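PDB 3GIW: protein of unknown function DUF574 from Streptomyces avermitilis, which is of unconfirmed function but probably acts as an S-adenosylmethionine-dependent methyltransferase with a Rossmann-like fold, and binds S-adenosyl-L-homocysteine. Local coordinates for residues D41-P53 with A206-R220. Sequence-based numbering, arbitrary orientation.
Sequences DKEAGDAMSREWP and APQEVGRVAREYAAR
The Y217 ring carries the methyl of M48, a selenomethionine, on one face; CE sits over the ring centre, 3.4 Å from the centroid. SE follows over the same face, a Met-aromatic contact. V213 CG1 lies at the ring edge. These groups join two antiparallel helices, 41-51 and 207-219, whose axes come within 8.9 Å at an angle of 160°. The pair packs at the periphery of the Rossmann-like methyltransferase fold. On the W52 indole, V210 CG2 covers one face of the six-membered ring, 3.7 Å from its centroid. E209 CB approaches W52 obliquely at CD1. The R220 guanidinium has A44 CA over one face, with E43, the E216 carbonyl and a water at its edge.

M48 reaches Y217 because its chain is extended beyond CG (chi3 177°). Y217 also touches M59 of helix 55-75. Its side chain is about 6 Å from that of Y28, a residue that binds S-adenosyl-L-homocysteine.

Salt bridges close the more open side. R212 grips E51 side-on, NE to OE1 at 3.1 Å and NH2 to OE2 at 2.9 Å. Both nitrogens come from above the carboxylate plane, and the carboxylate and guanidinium planes are 64° apart. One water donates to E51 OE2 and E216 OE2, which probably eases the closeness of these two acids.

R220 links both helices. NE and NH2 hold E43 side-on, in the guanidinium plane. A leucine in its place would probably leave E43 without its charge partner and E216 OE1 without its donor. The remaining nitrogen turns back to the end of helix 207-219, which R220 directly follows: NH1 meets the anti lone pair of E216 OE1 at 2.8 Å and the E216 backbone O at 3.1 Å.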
loop_
_atom_site.group_PDB
_atom_site.type_symbol
_atom_site.label_atom_id
_atom_site.label_comp_id
_atom_site.label_asym_id
_atom_site.label_seq_id
_atom_site.Cartn_x
_atom_site.Cartn_y
_atom_site.Cartn_z
ATOM N N ASP A 41 -8.873 18.214 -0.157
ATOM C CA ASP A 41 -7.982 17.231 -0.810
ATOM C C ASP A 41 -7.502 17.704 -2.179
ATOM O O ASP A 41 -6.332 17.555 -2.542
ATOM C CB ASP A 41 -8.694 15.898 -0.939
ATOM C CG ASP A 41 -9.195 15.380 0.380
ATOM O OD1 ASP A 41 -8.368 15.202 1.302
ATOM O OD2 ASP A 41 -10.433 15.163 0.446
ATOM N N LYS A 42 -8.406 18.281 -2.962
ATOM C CA LYS A 42 -8.031 18.897 -4.246
ATOM C C LYS A 42 -7.012 20.037 -4.066
ATOM O O LYS A 42 -6.049 20.162 -4.821
ATOM C CB LYS A 42 -9.279 19.431 -4.959
ATOM C CG LYS A 42 -8.977 20.223 -6.210
ATOM C CD LYS A 42 -10.282 20.500 -6.952
ATOM C CE LYS A 42 -10.057 20.886 -8.386
ATOM N NZ LYS A 42 -9.083 21.953 -8.580
ATOM N N GLU A 43 -7.222 20.890 -3.067
ATOM C CA GLU A 43 -6.330 22.018 -2.853
ATOM C C GLU A 43 -4.923 21.516 -2.518
ATOM O O GLU A 43 -3.919 22.049 -3.024
ATOM C CB GLU A 43 -6.855 22.896 -1.719
ATOM C CG GLU A 43 -6.054 24.195 -1.441
ATOM C CD GLU A 43 -4.843 24.019 -0.527
ATOM O OE1 GLU A 43 -4.774 23.051 0.258
ATOM O OE2 GLU A 43 -3.944 24.885 -0.586
ATOM N N ALA A 44 -4.846 20.512 -1.643
ATOM C CA ALA A 44 -3.573 19.866 -1.314
ATOM C C ALA A 44 -2.919 19.241 -2.548
ATOM O O ALA A 44 -1.739 19.509 -2.827
ATOM C CB ALA A 44 -3.783 18.830 -0.205
ATOM N N GLY A 45 -3.659 18.412 -3.289
ATOM C CA GLY A 45 -3.087 17.757 -4.464
ATOM C C GLY A 45 -2.599 18.746 -5.506
ATOM O O GLY A 45 -1.555 18.537 -6.123
ATOM N N ASP A 46 -3.381 19.803 -5.729
ATOM C CA ASP A 46 -3.000 20.838 -6.700
ATOM C C ASP A 46 -1.733 21.590 -6.247
ATOM O O ASP A 46 -0.850 21.846 -7.068
ATOM C CB ASP A 46 -4.159 21.799 -6.957
ATOM C CG ASP A 46 -5.276 21.182 -7.765
ATOM O OD1 ASP A 46 -5.110 20.092 -8.331
ATOM O OD2 ASP A 46 -6.342 21.843 -7.869
ATOM N N ALA A 47 -1.623 21.915 -4.968
ATOM C CA ALA A 47 -0.406 22.554 -4.432
ATOM C C ALA A 47 0.799 21.632 -4.601
ATOM O O ALA A 47 1.905 22.075 -4.925
ATOM C CB ALA A 47 -0.583 22.940 -2.947
HETATM N N MSE A 48 0.610 20.337 -4.354
HETATM C CA MSE A 48 1.720 19.397 -4.460
HETATM C C MSE A 48 2.177 19.168 -5.891
HETATM O O MSE A 48 3.386 19.081 -6.173
HETATM C CB MSE A 48 1.317 18.086 -3.835
HETATM C CG MSE A 48 1.079 18.203 -2.357
HETATM SE SE MSE A 48 0.140 16.636 -1.641
HETATM C CE MSE A 48 0.167 17.219 0.201
ATOM N N SER A 49 1.220 19.076 -6.820
ATOM C CA SER A 49 1.550 18.946 -8.246
ATOM C C SER A 49 2.278 20.197 -8.793
ATOM O O SER A 49 3.068 20.072 -9.727
ATOM C CB SER A 49 0.302 18.656 -9.089
ATOM O OG SER A 49 -0.235 17.383 -8.783
ATOM N N ARG A 50 2.010 21.380 -8.214
ATOM C CA ARG A 50 2.739 22.585 -8.607
ATOM C C ARG A 50 4.221 22.449 -8.239
ATOM O O ARG A 50 5.098 22.908 -8.973
ATOM C CB ARG A 50 2.115 23.852 -7.994
ATOM C CG ARG A 50 0.841 24.325 -8.701
ATOM C CD ARG A 50 0.174 25.489 -7.951
ATOM N NE ARG A 50 -1.081 25.880 -8.581
ATOM C CZ ARG A 50 -1.874 26.837 -8.109
ATOM N NH1 ARG A 50 -1.537 27.486 -6.996
ATOM N NH2 ARG A 50 -2.997 27.165 -8.755
ATOM N N GLU A 51 4.498 21.842 -7.089
ATOM C CA GLU A 51 5.883 21.599 -6.654
ATOM C C GLU A 51 6.549 20.461 -7.432
ATOM O O GLU A 51 7.746 20.513 -7.717
ATOM C CB GLU A 51 5.929 21.285 -5.143
ATOM C CG GLU A 51 5.420 22.422 -4.264
ATOM C CD GLU A 51 6.314 23.651 -4.276
ATOM O OE1 GLU A 51 7.499 23.561 -4.643
ATOM O OE2 GLU A 51 5.828 24.726 -3.882
ATOM N N TRP A 52 5.769 19.433 -7.776
ATOM C CA TRP A 52 6.302 18.245 -8.441
ATOM C C TRP A 52 5.312 17.777 -9.492
ATOM O O TRP A 52 4.378 17.007 -9.203
ATOM C CB TRP A 52 6.579 17.128 -7.425
ATOM C CG TRP A 52 7.340 15.956 -7.963
ATOM C CD1 TRP A 52 8.333 15.958 -8.899
ATOM C CD2 TRP A 52 7.178 14.595 -7.558
ATOM N NE1 TRP A 52 8.813 14.694 -9.078
ATOM C CE2 TRP A 52 8.105 13.826 -8.283
ATOM C CE3 TRP A 52 6.330 13.964 -6.660
ATOM C CZ2 TRP A 52 8.216 12.438 -8.119
ATOM C CZ3 TRP A 52 6.405 12.586 -6.513
ATOM C CH2 TRP A 52 7.354 11.837 -7.236
ATOM N N PRO A 53 5.481 18.267 -10.725
ATOM C CA PRO A 53 4.556 17.894 -11.806
ATOM C C PRO A 53 4.365 16.405 -12.039
ATOM O O PRO A 53 3.281 16.000 -12.501
ATOM C CB PRO A 53 5.113 18.623 -13.037
ATOM C CG PRO A 53 5.795 19.861 -12.415
ATOM C CD PRO A 53 6.424 19.342 -11.139
ATOM N N ALA A 206 14.583 12.726 -6.576
ATOM C CA ALA A 206 14.200 14.125 -6.862
ATOM C C ALA A 206 14.151 14.930 -5.569
ATOM O O ALA A 206 13.078 15.291 -5.106
ATOM C CB ALA A 206 12.878 14.192 -7.645
ATOM N N PRO A 207 15.319 15.146 -4.949
ATOM C CA PRO A 207 15.322 15.676 -3.589
ATOM C C PRO A 207 14.558 16.965 -3.402
ATOM O O PRO A 207 13.797 17.094 -2.442
ATOM C CB PRO A 207 16.820 15.835 -3.272
ATOM C CG PRO A 207 17.512 14.858 -4.144
ATOM C CD PRO A 207 16.676 14.760 -5.386
ATOM N N GLN A 208 14.749 17.949 -4.270
ATOM C CA GLN A 208 14.085 19.221 -4.065
ATOM C C GLN A 208 12.580 19.139 -4.197
ATOM O O GLN A 208 11.849 19.600 -3.327
ATOM C CB GLN A 208 14.641 20.279 -5.015
ATOM C CG GLN A 208 14.062 21.680 -4.768
ATOM C CD GLN A 208 14.816 22.771 -5.471
ATOM O OE1 GLN A 208 15.529 22.533 -6.465
ATOM N NE2 GLN A 208 14.682 23.990 -4.954
ATOM N N GLU A 209 12.112 18.575 -5.302
ATOM C CA GLU A 209 10.658 18.515 -5.602
ATOM C C GLU A 209 9.916 17.594 -4.616
ATOM O O GLU A 209 8.869 17.952 -4.090
ATOM C CB GLU A 209 10.421 18.021 -7.037
ATOM C CG GLU A 209 10.941 18.962 -8.119
ATOM C CD GLU A 209 12.425 18.800 -8.469
ATOM O OE1 GLU A 209 13.121 17.877 -7.977
ATOM O OE2 GLU A 209 12.946 19.646 -9.256
ATOM N N VAL A 210 10.464 16.410 -4.358
ATOM C CA VAL A 210 9.858 15.482 -3.401
ATOM C C VAL A 210 9.936 16.023 -1.974
ATOM O O VAL A 210 8.950 15.921 -1.200
ATOM C CB VAL A 210 10.408 14.059 -3.560
ATOM C CG1 VAL A 210 9.902 13.108 -2.408
ATOM C CG2 VAL A 210 10.029 13.574 -4.925
ATOM N N GLY A 211 11.064 16.640 -1.614
ATOM C CA GLY A 211 11.139 17.328 -0.311
ATOM C C GLY A 211 10.073 18.380 -0.133
ATOM O O GLY A 211 9.463 18.481 0.938
ATOM N N ARG A 212 9.853 19.208 -1.149
ATOM C CA ARG A 212 8.812 20.222 -1.080
ATOM C C ARG A 212 7.419 19.592 -0.919
ATOM O O ARG A 212 6.594 20.088 -0.127
ATOM C CB ARG A 212 8.875 21.142 -2.318
ATOM C CG ARG A 212 10.076 22.091 -2.338
ATOM C CD ARG A 212 9.853 23.233 -1.380
ATOM N NE ARG A 212 8.829 24.143 -1.900
ATOM C CZ ARG A 212 8.503 25.319 -1.363
ATOM N NH1 ARG A 212 9.136 25.782 -0.289
ATOM N NH2 ARG A 212 7.554 26.063 -1.919
ATOM N N VAL A 213 7.179 18.498 -1.647
ATOM C CA VAL A 213 5.891 17.770 -1.509
ATOM C C VAL A 213 5.730 17.266 -0.069
ATOM O O VAL A 213 4.697 17.457 0.553
ATOM C CB VAL A 213 5.750 16.628 -2.541
ATOM C CG1 VAL A 213 4.545 15.692 -2.207
ATOM C CG2 VAL A 213 5.568 17.228 -3.948
ATOM N N ALA A 214 6.789 16.688 0.482
ATOM C CA ALA A 214 6.726 16.178 1.858
ATOM C C ALA A 214 6.415 17.301 2.838
ATOM O O ALA A 214 5.652 17.113 3.794
ATOM C CB ALA A 214 8.024 15.461 2.221
ATOM N N ARG A 215 6.987 18.487 2.610
ATOM C CA ARG A 215 6.723 19.613 3.479
ATOM C C ARG A 215 5.288 20.148 3.324
ATOM O O ARG A 215 4.723 20.635 4.325
ATOM C CB ARG A 215 7.800 20.685 3.333
ATOM C CG ARG A 215 9.174 20.133 3.789
ATOM C CD ARG A 215 10.266 21.161 3.908
ATOM N NE ARG A 215 10.784 21.681 2.642
ATOM C CZ ARG A 215 11.739 21.090 1.910
ATOM N NH1 ARG A 215 12.238 19.908 2.233
ATOM N NH2 ARG A 215 12.166 21.706 0.820
ATOM N N GLU A 216 4.677 20.000 2.138
ATOM C CA GLU A 216 3.253 20.318 1.991
ATOM C C GLU A 216 2.386 19.346 2.793
ATOM O O GLU A 216 1.395 19.749 3.410
ATOM C CB GLU A 216 2.847 20.288 0.515
ATOM C CG GLU A 216 3.497 21.341 -0.386
ATOM C CD GLU A 216 3.101 22.760 -0.062
ATOM O OE1 GLU A 216 1.959 22.962 0.370
ATOM O OE2 GLU A 216 3.954 23.668 -0.232
ATOM N N TYR A 217 2.712 18.059 2.781
ATOM C CA TYR A 217 2.031 17.095 3.684
ATOM C C TYR A 217 2.173 17.434 5.176
ATOM O O TYR A 217 1.177 17.458 5.886
ATOM C CB TYR A 217 2.526 15.663 3.443
ATOM C CG TYR A 217 1.908 14.916 2.273
ATOM C CD1 TYR A 217 0.717 14.201 2.426
ATOM C CD2 TYR A 217 2.558 14.856 1.057
ATOM C CE1 TYR A 217 0.148 13.490 1.359
ATOM C CE2 TYR A 217 2.022 14.128 0.005
ATOM C CZ TYR A 217 0.797 13.469 0.149
ATOM O OH TYR A 217 0.281 12.725 -0.910
ATOM N N ALA A 218 3.393 17.729 5.618
ATOM C CA ALA A 218 3.627 18.127 7.024
ATOM C C ALA A 218 2.841 19.382 7.387
ATOM O O ALA A 218 2.294 19.446 8.487
ATOM C CB ALA A 218 5.114 18.303 7.306
ATOM N N ALA A 219 2.725 20.347 6.460
ATOM C CA ALA A 219 2.005 21.594 6.724
ATOM C C ALA A 219 0.511 21.371 6.917
ATOM O O ALA A 219 -0.197 22.186 7.553
ATOM C CB ALA A 219 2.249 22.580 5.598
ATOM N N ARG A 220 0.032 20.245 6.417
ATOM C CA ARG A 220 -1.370 19.826 6.523
ATOM C C ARG A 220 -1.546 18.649 7.497
ATOM O O ARG A 220 -2.494 17.866 7.383
ATOM C CB ARG A 220 -1.887 19.483 5.116
ATOM C CG ARG A 220 -2.005 20.695 4.207
ATOM C CD ARG A 220 -2.331 20.266 2.775
ATOM N NE ARG A 220 -2.447 21.414 1.881
ATOM C CZ ARG A 220 -1.425 22.091 1.366
ATOM N NH1 ARG A 220 -0.172 21.793 1.691
ATOM N NH2 ARG A 220 -1.649 23.128 0.572
HETATM O O HOH W 1 -5.751 21.380 1.956
HETATM O O HOH W 2 3.817 25.243 -2.351
#